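Local structure of peroxiredoxin 5 (Alvinella pompejana, 2XHF) at residues S33-I36 and H37-F40; I62-Y65 and L66-D70; F89-A92 and A93-K96; G112-T115 and R116-T120. The protein probably reduces hydrogen peroxide and organic hydroperoxides, as an antioxidant thiol peroxidase of the peroxiredoxin family with a thioredoxin-like fold. All coordinates share one frame; numbering follows the deposited sequence.

Contact 1 (S33-I36 and H37-F40); sequences SFPI and HDVF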
loop_
_atom_site.group_PDB
_atom_site.type_symbol
_atom_site.label_atom_id
_atom_site.label_comp_id
_atom_site.label_asym_id
_atom_site.label_seq_id
_atom_site.Cartn_x
_atom_site.Cartn_y
_atom_site.Cartn_z
ATOM N N SER A 33 -13.618 9.277 -5.745
ATOM C CA SER A 33 -14.091 9.169 -4.378
ATOM C C SER A 33 -15.576 9.480 -4.305
ATOM O O SER A 33 -16.143 10.174 -5.150
ATOM C CB SER A 33 -13.331 10.090 -3.449
ATOM O OG SER A 33 -13.464 11.417 -3.878
ATOM N N PHE A 34 -16.211 8.914 -3.307
ATOM C CA PHE A 34 -17.655 9.025 -3.200
ATOM C C PHE A 34 -18.038 8.617 -1.781
ATOM O O PHE A 34 -17.297 7.886 -1.102
ATOM C CB PHE A 34 -18.349 8.100 -4.214
ATOM C CG PHE A 34 -17.798 6.711 -4.220
ATOM C CD1 PHE A 34 -18.289 5.753 -3.369
ATOM C CD2 PHE A 34 -16.771 6.369 -5.076
ATOM C CE1 PHE A 34 -17.790 4.478 -3.356
ATOM C CE2 PHE A 34 -16.246 5.091 -5.073
ATOM C CZ PHE A 34 -16.744 4.141 -4.199
ATOM N N PRO A 35 -19.194 9.088 -1.320
ATOM C CA PRO A 35 -19.632 8.641 0.006
ATOM C C PRO A 35 -19.849 7.147 0.018
ATOM O O PRO A 35 -20.422 6.566 -0.906
ATOM C CB PRO A 35 -20.995 9.348 0.176
ATOM C CG PRO A 35 -20.939 10.521 -0.754
ATOM C CD PRO A 35 -20.114 10.076 -1.926
ATOM N N ILE A 36 -19.412 6.506 1.079
ATOM C CA ILE A 36 -19.655 5.070 1.205
ATOM C C ILE A 36 -21.154 4.756 1.178
ATOM O O ILE A 36 -21.553 3.658 0.782
ATOM C CB ILE A 36 -18.957 4.490 2.446
ATOM C CG1 ILE A 36 -18.946 2.956 2.369
ATOM C CG2 ILE A 36 -19.542 4.997 3.747
ATOM C CD1 ILE A 36 -18.085 2.302 3.437
ATOM N N HIS A 37 -21.989 5.705 1.599
ATOM C CA HIS A 37 -23.437 5.511 1.487
ATOM C C HIS A 37 -23.907 5.169 0.074
ATOM O O HIS A 37 -24.959 4.548 -0.094
ATOM C CB HIS A 37 -24.177 6.730 2.000
ATOM C CG HIS A 37 -24.296 6.767 3.485
ATOM N ND1 HIS A 37 -25.268 7.490 4.135
ATOM C CD2 HIS A 37 -23.583 6.141 4.453
ATOM C CE1 HIS A 37 -25.135 7.334 5.437
ATOM N NE2 HIS A 37 -24.125 6.513 5.658
ATOM N N ASP A 38 -23.157 5.585 -0.949
ATOM C CA ASP A 38 -23.542 5.238 -2.315
ATOM C C ASP A 38 -23.553 3.737 -2.522
ATOM O O ASP A 38 -24.295 3.228 -3.349
ATOM C CB ASP A 38 -22.589 5.835 -3.354
ATOM C CG ASP A 38 -22.683 7.345 -3.471
ATOM O OD1 ASP A 38 -23.590 7.977 -2.884
ATOM O OD2 ASP A 38 -21.841 7.895 -4.212
ATOM N N VAL A 39 -22.699 3.018 -1.801
ATOM C CA VAL A 39 -22.537 1.598 -2.062
ATOM C C VAL A 39 -23.773 0.816 -1.603
ATOM O O VAL A 39 -24.181 -0.140 -2.260
ATOM C CB VAL A 39 -21.254 1.065 -1.361
ATOM C CG1 VAL A 39 -21.102 -0.433 -1.578
ATOM C CG2 VAL A 39 -20.034 1.821 -1.876
ATOM N N PHE A 40 -24.374 1.230 -0.489
ATOM C CA PHE A 40 -25.461 0.455 0.120
ATOM C C PHE A 40 -26.812 1.185 0.116
ATOM O O PHE A 40 -27.772 0.686 0.654
ATOM C CB PHE A 40 -25.093 0.017 1.546
ATOM C CG PHE A 40 -23.805 -0.736 1.627
ATOM C CD1 PHE A 40 -23.756 -2.086 1.287
ATOM C CD2 PHE A 40 -22.658 -0.110 2.072
ATOM C CE1 PHE A 40 -22.569 -2.798 1.360
ATOM C CE2 PHE A 40 -21.453 -0.815 2.131
ATOM C CZ PHE A 40 -21.426 -2.164 1.782
#

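Contact 2 (I62-Y65 and L66-D70); sequences IPEY and LSLYD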
loop_
_atom_site.group_PDB
_atom_site.type_symbol
_atom_site.label_atom_id
_atom_site.label_comp_id
_atom_site.label_asym_id
_atom_site.label_seq_id
_atom_site.Cartn_x
_atom_site.Cartn_y
_atom_site.Cartn_z
ATOM N N ILE A 62 -11.524 -13.886 2.109
ATOM C CA ILE A 62 -12.015 -13.580 0.783
ATOM C C ILE A 62 -12.401 -14.828 -0.030
ATOM O O ILE A 62 -13.459 -14.858 -0.640
ATOM C CB ILE A 62 -11.055 -12.630 0.067
ATOM C CG1 ILE A 62 -11.283 -11.213 0.634
ATOM C CG2 ILE A 62 -11.298 -12.653 -1.439
ATOM C CD1 ILE A 62 -10.237 -10.204 0.233
ATOM N N PRO A 63 -11.581 -15.891 -0.004
ATOM C CA PRO A 63 -11.965 -17.071 -0.787
ATOM C C PRO A 63 -13.347 -17.619 -0.413
ATOM O O PRO A 63 -14.094 -18.019 -1.314
ATOM C CB PRO A 63 -10.859 -18.084 -0.458
ATOM C CG PRO A 63 -9.708 -17.251 -0.124
ATOM C CD PRO A 63 -10.246 -16.058 0.595
ATOM N N GLU A 64 -13.707 -17.612 0.867
ATOM C CA GLU A 64 -15.023 -18.115 1.262
ATOM C C GLU A 64 -16.144 -17.165 0.871
ATOM O O GLU A 64 -17.199 -17.630 0.460
ATOM C CB GLU A 64 -15.107 -18.422 2.750
ATOM C CG GLU A 64 -16.349 -19.236 3.113
ATOM C CD GLU A 64 -16.135 -20.115 4.332
ATOM O OE1 GLU A 64 -16.309 -19.602 5.453
ATOM O OE2 GLU A 64 -15.800 -21.306 4.147
ATOM N N TYR A 65 -15.920 -15.851 0.990
ATOM C CA TYR A 65 -16.891 -14.886 0.476
ATOM C C TYR A 65 -17.131 -15.141 -1.008
ATOM O O TYR A 65 -18.268 -15.152 -1.468
ATOM C CB TYR A 65 -16.438 -13.424 0.660
ATOM C CG TYR A 65 -16.539 -12.875 2.066
ATOM C CD1 TYR A 65 -17.768 -12.575 2.642
ATOM C CD2 TYR A 65 -15.398 -12.597 2.790
ATOM C CE1 TYR A 65 -17.850 -12.045 3.930
ATOM C CE2 TYR A 65 -15.462 -12.091 4.075
ATOM C CZ TYR A 65 -16.689 -11.800 4.633
ATOM O OH TYR A 65 -16.735 -11.278 5.901
ATOM N N LEU A 66 -16.064 -15.328 -1.774
ATOM C CA LEU A 66 -16.222 -15.514 -3.204
ATOM C C LEU A 66 -16.998 -16.788 -3.501
ATOM O O LEU A 66 -17.877 -16.821 -4.388
ATOM C CB LEU A 66 -14.858 -15.543 -3.890
ATOM C CG LEU A 66 -14.124 -14.199 -3.879
ATOM C CD1 LEU A 66 -12.731 -14.352 -4.453
ATOM C CD2 LEU A 66 -14.897 -13.125 -4.661
ATOM N N SER A 67 -16.707 -17.833 -2.740
ATOM C CA SER A 67 -17.362 -19.125 -2.972
ATOM C C SER A 67 -18.866 -19.039 -2.676
ATOM O O SER A 67 -19.659 -19.755 -3.287
ATOM C CB SER A 67 -16.706 -20.230 -2.146
ATOM O OG SER A 67 -17.087 -20.158 -0.782
ATOM N N LEU A 68 -19.241 -18.144 -1.761
ATOM C CA LEU A 68 -20.632 -17.985 -1.353
ATOM C C LEU A 68 -21.376 -16.883 -2.090
ATOM O O LEU A 68 -22.507 -16.570 -1.743
ATOM C CB LEU A 68 -20.697 -17.746 0.157
ATOM C CG LEU A 68 -20.283 -18.956 0.988
ATOM C CD1 LEU A 68 -20.187 -18.570 2.447
ATOM C CD2 LEU A 68 -21.275 -20.095 0.788
ATOM N N TYR A 69 -20.749 -16.301 -3.104
ATOM C CA TYR A 69 -21.350 -15.173 -3.806
ATOM C C TYR A 69 -22.797 -15.418 -4.255
ATOM O O TYR A 69 -23.664 -14.596 -4.011
ATOM C CB TYR A 69 -20.495 -14.789 -5.006
ATOM C CG TYR A 69 -21.076 -13.655 -5.818
ATOM C CD1 TYR A 69 -20.947 -12.340 -5.406
ATOM C CD2 TYR A 69 -21.774 -13.908 -6.977
ATOM C CE1 TYR A 69 -21.506 -11.308 -6.134
ATOM C CE2 TYR A 69 -22.334 -12.885 -7.722
ATOM C CZ TYR A 69 -22.189 -11.597 -7.308
ATOM O OH TYR A 69 -22.747 -10.605 -8.069
ATOM N N ASP A 70 -23.067 -16.541 -4.895
ATOM C CA ASP A 70 -24.431 -16.793 -5.370
ATOM C C ASP A 70 -25.423 -17.014 -4.209
ATOM O O ASP A 70 -26.588 -16.654 -4.311
ATOM C CB ASP A 70 -24.460 -17.950 -6.370
ATOM C CG ASP A 70 -23.867 -17.571 -7.734
ATOM O OD1 ASP A 70 -24.166 -16.467 -8.260
ATOM O OD2 ASP A 70 -23.088 -18.393 -8.271
#

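Contact 3 (F89-A92 and A93-K96); sequences FVMA and AWGK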
loop_
_atom_site.group_PDB
_atom_site.type_symbol
_atom_site.label_atom_id
_atom_site.label_comp_id
_atom_site.label_asym_id
_atom_site.label_seq_id
_atom_site.Cartn_x
_atom_site.Cartn_y
_atom_site.Cartn_z
ATOM N N PHE A 89 -4.632 2.915 -5.245
ATOM C CA PHE A 89 -3.810 2.195 -6.236
ATOM C C PHE A 89 -3.411 0.833 -5.671
ATOM O O PHE A 89 -3.538 -0.214 -6.327
ATOM C CB PHE A 89 -2.566 2.981 -6.611
ATOM C CG PHE A 89 -2.836 4.296 -7.289
ATOM C CD1 PHE A 89 -3.513 4.349 -8.503
ATOM C CD2 PHE A 89 -2.387 5.485 -6.730
ATOM C CE1 PHE A 89 -3.687 5.564 -9.159
ATOM C CE2 PHE A 89 -2.548 6.698 -7.392
ATOM C CZ PHE A 89 -3.235 6.723 -8.593
ATOM N N VAL A 90 -2.940 0.846 -4.430
ATOM C CA VAL A 90 -2.533 -0.374 -3.779
ATOM C C VAL A 90 -3.756 -1.275 -3.583
ATOM O O VAL A 90 -3.725 -2.468 -3.843
ATOM C CB VAL A 90 -1.839 -0.073 -2.441
ATOM C CG1 VAL A 90 -1.724 -1.348 -1.640
ATOM C CG2 VAL A 90 -0.471 0.574 -2.678
ATOM N N MET A 91 -4.849 -0.696 -3.109
ATOM C CA MET A 91 -6.043 -1.496 -2.833
ATOM C C MET A 91 -6.569 -2.177 -4.097
ATOM O O MET A 91 -6.884 -3.345 -4.081
ATOM C CB MET A 91 -7.123 -0.614 -2.218
ATOM C CG MET A 91 -8.252 -1.411 -1.713
ATOM S SD MET A 91 -7.840 -2.178 -0.155
ATOM C CE MET A 91 -9.479 -2.847 0.309
ATOM N N ALA A 92 -6.624 -1.441 -5.200
ATOM C CA ALA A 92 -7.151 -1.990 -6.440
ATOM C C ALA A 92 -6.250 -3.097 -6.984
ATOM O O ALA A 92 -6.736 -4.110 -7.475
ATOM C CB ALA A 92 -7.338 -0.884 -7.480
ATOM N N ALA A 93 -4.931 -2.896 -6.915
ATOM C CA ALA A 93 -3.988 -3.882 -7.441
ATOM C C ALA A 93 -4.140 -5.153 -6.626
ATOM O O ALA A 93 -4.170 -6.245 -7.151
ATOM C CB ALA A 93 -2.569 -3.371 -7.370
ATOM N N TRP A 94 -4.218 -4.988 -5.316
ATOM C CA TRP A 94 -4.405 -6.129 -4.433
ATOM C C TRP A 94 -5.705 -6.888 -4.731
ATOM O O TRP A 94 -5.735 -8.120 -4.833
ATOM C CB TRP A 94 -4.384 -5.678 -2.979
ATOM C CG TRP A 94 -4.638 -6.789 -2.009
ATOM C CD1 TRP A 94 -3.828 -7.841 -1.751
ATOM C CD2 TRP A 94 -5.791 -6.959 -1.201
ATOM N NE1 TRP A 94 -4.383 -8.654 -0.788
ATOM C CE2 TRP A 94 -5.612 -8.143 -0.460
ATOM C CE3 TRP A 94 -6.965 -6.225 -1.023
ATOM C CZ2 TRP A 94 -6.545 -8.599 0.449
ATOM C CZ3 TRP A 94 -7.902 -6.691 -0.129
ATOM C CH2 TRP A 94 -7.679 -7.864 0.614
ATOM N N GLY A 95 -6.796 -6.147 -4.883
ATOM C CA GLY A 95 -8.099 -6.729 -5.158
ATOM C C GLY A 95 -8.049 -7.602 -6.394
ATOM O O GLY A 95 -8.644 -8.675 -6.411
ATOM N N LYS A 96 -7.344 -7.161 -7.444
ATOM C CA LYS A 96 -7.253 -7.963 -8.669
ATOM C C LYS A 96 -6.544 -9.295 -8.435
ATOM O O LYS A 96 -6.848 -10.278 -9.090
ATOM C CB LYS A 96 -6.587 -7.185 -9.801
ATOM C CG LYS A 96 -7.429 -6.041 -10.280
ATOM C CD LYS A 96 -6.745 -5.284 -11.401
ATOM C CE LYS A 96 -7.597 -4.121 -11.885
ATOM N NZ LYS A 96 -7.848 -3.119 -10.814
HETATM O O HOH W 1 -9.398 -3.946 -8.041
#

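Contact 4 (G112-T115 and R116-T120); sequences GEFT and RALGT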
loop_
_atom_site.group_PDB
_atom_site.type_symbol
_atom_site.label_atom_id
_atom_site.label_comp_id
_atom_site.label_asym_id
_atom_site.label_seq_id
_atom_site.Cartn_x
_atom_site.Cartn_y
_atom_site.Cartn_z
ATOM N N GLY A 112 -8.125 6.882 6.740
ATOM C CA GLY A 112 -8.601 6.219 7.936
ATOM C C GLY A 112 -9.826 6.887 8.546
ATOM O O GLY A 112 -10.191 6.608 9.692
ATOM N N GLU A 113 -10.506 7.717 7.768
ATOM C CA GLU A 113 -11.619 8.477 8.309
ATOM C C GLU A 113 -12.812 7.585 8.682
ATOM O O GLU A 113 -13.443 7.784 9.725
ATOM C CB GLU A 113 -12.060 9.569 7.331
ATOM C CG GLU A 113 -13.098 10.492 7.919
ATOM C CD GLU A 113 -13.486 11.616 6.988
ATOM O OE1 GLU A 113 -13.150 11.560 5.785
ATOM O OE2 GLU A 113 -14.132 12.567 7.475
ATOM N N PHE A 114 -13.132 6.609 7.831
ATOM C CA PHE A 114 -14.259 5.727 8.102
ATOM C C PHE A 114 -13.970 4.872 9.322
ATOM O O PHE A 114 -14.812 4.708 10.206
ATOM C CB PHE A 114 -14.584 4.846 6.896
ATOM C CG PHE A 114 -15.780 3.950 7.106
ATOM C CD1 PHE A 114 -17.060 4.443 6.977
ATOM C CD2 PHE A 114 -15.622 2.617 7.424
ATOM C CE1 PHE A 114 -18.160 3.629 7.152
ATOM C CE2 PHE A 114 -16.705 1.794 7.609
ATOM C CZ PHE A 114 -17.984 2.291 7.466
ATOM N N THR A 115 -12.753 4.345 9.359
ATOM C CA THR A 115 -12.307 3.511 10.452
ATOM C C THR A 115 -12.362 4.265 11.791
ATOM O O THR A 115 -12.855 3.746 12.802
ATOM C CB THR A 115 -10.884 3.020 10.146
ATOM O OG1 THR A 115 -10.922 2.152 9.004
ATOM C CG2 THR A 115 -10.257 2.278 11.331
ATOM N N ARG A 116 -11.898 5.509 11.800
ATOM C CA ARG A 116 -11.961 6.298 13.023
ATOM C C ARG A 116 -13.406 6.590 13.409
ATOM O O ARG A 116 -13.751 6.540 14.592
ATOM C CB ARG A 116 -11.182 7.601 12.879
ATOM C CG ARG A 116 -9.691 7.407 13.066
ATOM C CD ARG A 116 -8.942 8.722 13.166
ATOM N NE ARG A 116 -9.171 9.568 11.997
ATOM C CZ ARG A 116 -8.502 9.480 10.851
ATOM N NH1 ARG A 116 -7.528 8.587 10.710
ATOM N NH2 ARG A 116 -8.809 10.292 9.846
ATOM N N ALA A 117 -14.254 6.898 12.426
ATOM C CA ALA A 117 -15.632 7.249 12.710
ATOM C C ALA A 117 -16.356 6.031 13.270
ATOM O O ALA A 117 -17.212 6.150 14.145
ATOM C CB ALA A 117 -16.308 7.750 11.447
ATOM N N LEU A 118 -15.987 4.857 12.781
ATOM C CA LEU A 118 -16.617 3.619 13.200
ATOM C C LEU A 118 -16.072 3.161 14.556
ATOM O O LEU A 118 -16.690 2.344 15.243
ATOM C CB LEU A 118 -16.382 2.537 12.130
ATOM C CG LEU A 118 -17.354 1.356 12.121
ATOM C CD1 LEU A 118 -18.806 1.798 11.883
ATOM C CD2 LEU A 118 -16.929 0.342 11.082
ATOM N N GLY A 119 -14.909 3.687 14.935
ATOM C CA GLY A 119 -14.270 3.322 16.189
ATOM C C GLY A 119 -13.462 2.027 16.129
ATOM O O GLY A 119 -13.287 1.352 17.143
ATOM N N THR A 120 -12.960 1.676 14.951
ATOM C CA THR A 120 -12.324 0.380 14.758
ATOM C C THR A 120 -10.830 0.517 14.458
ATOM O O THR A 120 -10.223 -0.347 13.830
ATOM C CB THR A 120 -12.999 -0.393 13.607
ATOM O OG1 THR A 120 -13.006 0.418 12.432
ATOM C CG2 THR A 120 -14.444 -0.731 13.963
#

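Contact 1 (S33-I36 and H37-F40)
Two backbone hydrogen bonds turn the end of strand 33-35 into the short, weakly bonded helical turn 37-40. Asp38 N donates to Pro35 O at 2.9 Å, and Val39 N makes an equally long bond to Ile36 O. In both the donor stands above the carbonyl plane, 51° out of it, as fits a tight i to i+3 turn.

The Asp38 carboxylate leans back over the strand end in van der Waals contact: OD2 rests 3.5 Å from Phe34 CB and 3.6 Å from Pro35 CD. Its polar partner lies beyond the turn, OD1 forming a salt bridge with Arg41. A leucine in place of Asp38 would probably leave Arg41 without its charged mate.

The apolar part is Val39 CG2 at the edge of the Phe34 ring, 3.8 Å from CE1. With this methyl anti to its own carbonyl carbon, the other branch, CG1, lies 3.7 Å above the centre of the Phe40 ring.

Strand 33-35 pairs antiparallel with strand 24-26. His37 NE2 ties the turn to the N-terminal loop at Ile20 O. Ile36 and Phe34 reach Leu107 of strand 105-108, and Val39 and Phe40 meet Thr79 of strand 79-84, so the turn lies against the five-stranded sheet.

Contact 2 (I62-Y65 and L66-D70)
Leu66 N donates to Ile62 O at 2.9 Å, the donor standing nearly along the C=O axis (C=O...N 170°), and Ser67 N follows with a bond to Pro63 O at 3.0 Å. These are regular alpha-helical i to i+4 links. The next turn is less regular: Leu68 N is shared between Glu64 O, 3.1 Å away, and Tyr65 O, to which its bond is weak. Leu68 leaves helical backbone angles and also occupies the N-cap position of helix 69-74, so the break between helices 62-67 and 69-74 falls at this residue.

Glu64 O accepts a second hydrogen bond, from Ser67 OG at 2.8 Å, and both donors reach it from the same face of its carbonyl plane. The hydroxyl gets there because chi1 of 76° sets OG between its own backbone N and carbonyl carbon, folded back onto the preceding turn.

This broken helix follows strand 44-49 of the thioredoxin-like fold and covers part of its sheet: Tyr65 stacks on Phe48 and also touches Cys159 of helix 156-165.

Along one flank Ile62 and Leu66 run side by side, CG2 of the isoleucine 3.7 Å from CD1 of the leucine. An alanine in place of Leu66 would probably open a gap beside Ile62 CG2 and take away the leucine's packing on Asp99 and Lys103. Along another flank Glu64 CG and Leu68 CD1 lie 4.0 Å apart, pointing the same way; beyond them the Glu64 carboxylate accepts from Leu157 N through OE1, and Leu68 packs on Leu160.

Contact 3 (F89-A92 and A93-K96)
Helix 88-98 is the crossover helix of a beta-alpha-beta unit, linking the parallel strands 79-84 and 105-108, and Met91 meets Trp94 on its sheet-facing side. Their side chains lie alongside each other in a Met-aromatic contact: Met91 SD is 5.3 Å from the centroid of the six-membered ring of Trp94 and 64° off the ring normal, so the sulfur approaches obliquely. The methyl also touches the indole, Met91 CE lying 4.2 Å from Trp94 CZ3. A bend at chi2 of 77° in the methionine turns the end of its chain toward the indole.

The backbone beneath is regular. Trp94 N bonds to Val90 O at 3.0 Å, Gly95 N to Met91 O at 2.9 Å, and Ala93 and Lys96 donate in the same way to Phe89 and Ala92.

On the outer side Lys96 runs extended and then bends at its last torsion, which brings NZ to 4.0 Å from Ala92 CB. A water donates to Ala92 O at 2.7 Å and weakly accepts from Lys96 NZ, so this carbonyl serves both a helix bond and the water.

Met91 and Trp94 pack on Cys82 of strand 79-84 and Met106 of strand 105-108, and Phe54 meets the indole edge-to-face. Phe89, Val90 and Ala93 instead pack on Pro56, Ala53 and Phe54 of the second subunit, placing the helix between its own sheet and the second subunit.

Contact 4 (G112-T115 and R116-T120)
The Arg116 guanidinium lies flat over the first turn of helix 113-118, with Gly112 O 3.4 Å above the centre of its plane. Glu113 CA lies over the same face, 3.7 Å from Arg116 NH2. The carbonyl at the face is no hydrogen-bond partner of the guanidinium; Gly112 O accepts instead from Arg116 N at 2.9 Å, while NH1 finds its acceptor in His111 O. A bend at chi3, -57°, folds the arginine back in this way. Gly112 has positive phi, which favours glycine, and the guanidinium passes close over it.

The Phe114 ring is met obliquely by Leu118: Phe114 CE2 lies 3.8 Å from Leu118 CD2, the two side chains running side by side.

The helix ends in a Schellman motif. Thr120 N donates to Thr115 O at 3.0 Å and 170°, Gly119 N bonds weakly to Arg116 O, and Gly119 as C-prime residue takes the positive phi. Thr115 O also receives a weak bond from Gly119 N. The side chains of Thr115 and Thr120 cross at about a right angle, with CG2 of the first 3.5 Å from OG1 of the second.

At the front of the helix Asp109, just past strand 105-108, accepts from Phe114 N and Thr115 OG1. Phe114, Leu118 and Thr120 pack on Tyr136 of strand 136-141, and Thr120 is joined to Arg134 by backbone bonding.

Overall arrangement
The four contacts follow one another along the chain and pack around one thioredoxin-like sheet. Contacts 1 and 4 meet where Ile36 CG2 touches Phe114 CE1 at 3.9 Å. Contacts 2 and 3 meet where Ile62 CD1 lies 3.5 Å from Trp94 CH2. Between the pairs there is no touch: contacts 2 and 4 are on opposite sides of the chain's centre, their own centres about 26 Å apart. Contact 3 is the one at the dimer interface. Its Trp94 also packs on Ala53 and Ser58, in the segment before helix 62-67 that probably corresponds to the peroxiredoxin active-site loop; Ser58 appears to stand where the family motif carries its peroxidatic cysteine. Contacts 2 and 3 therefore probably border that region.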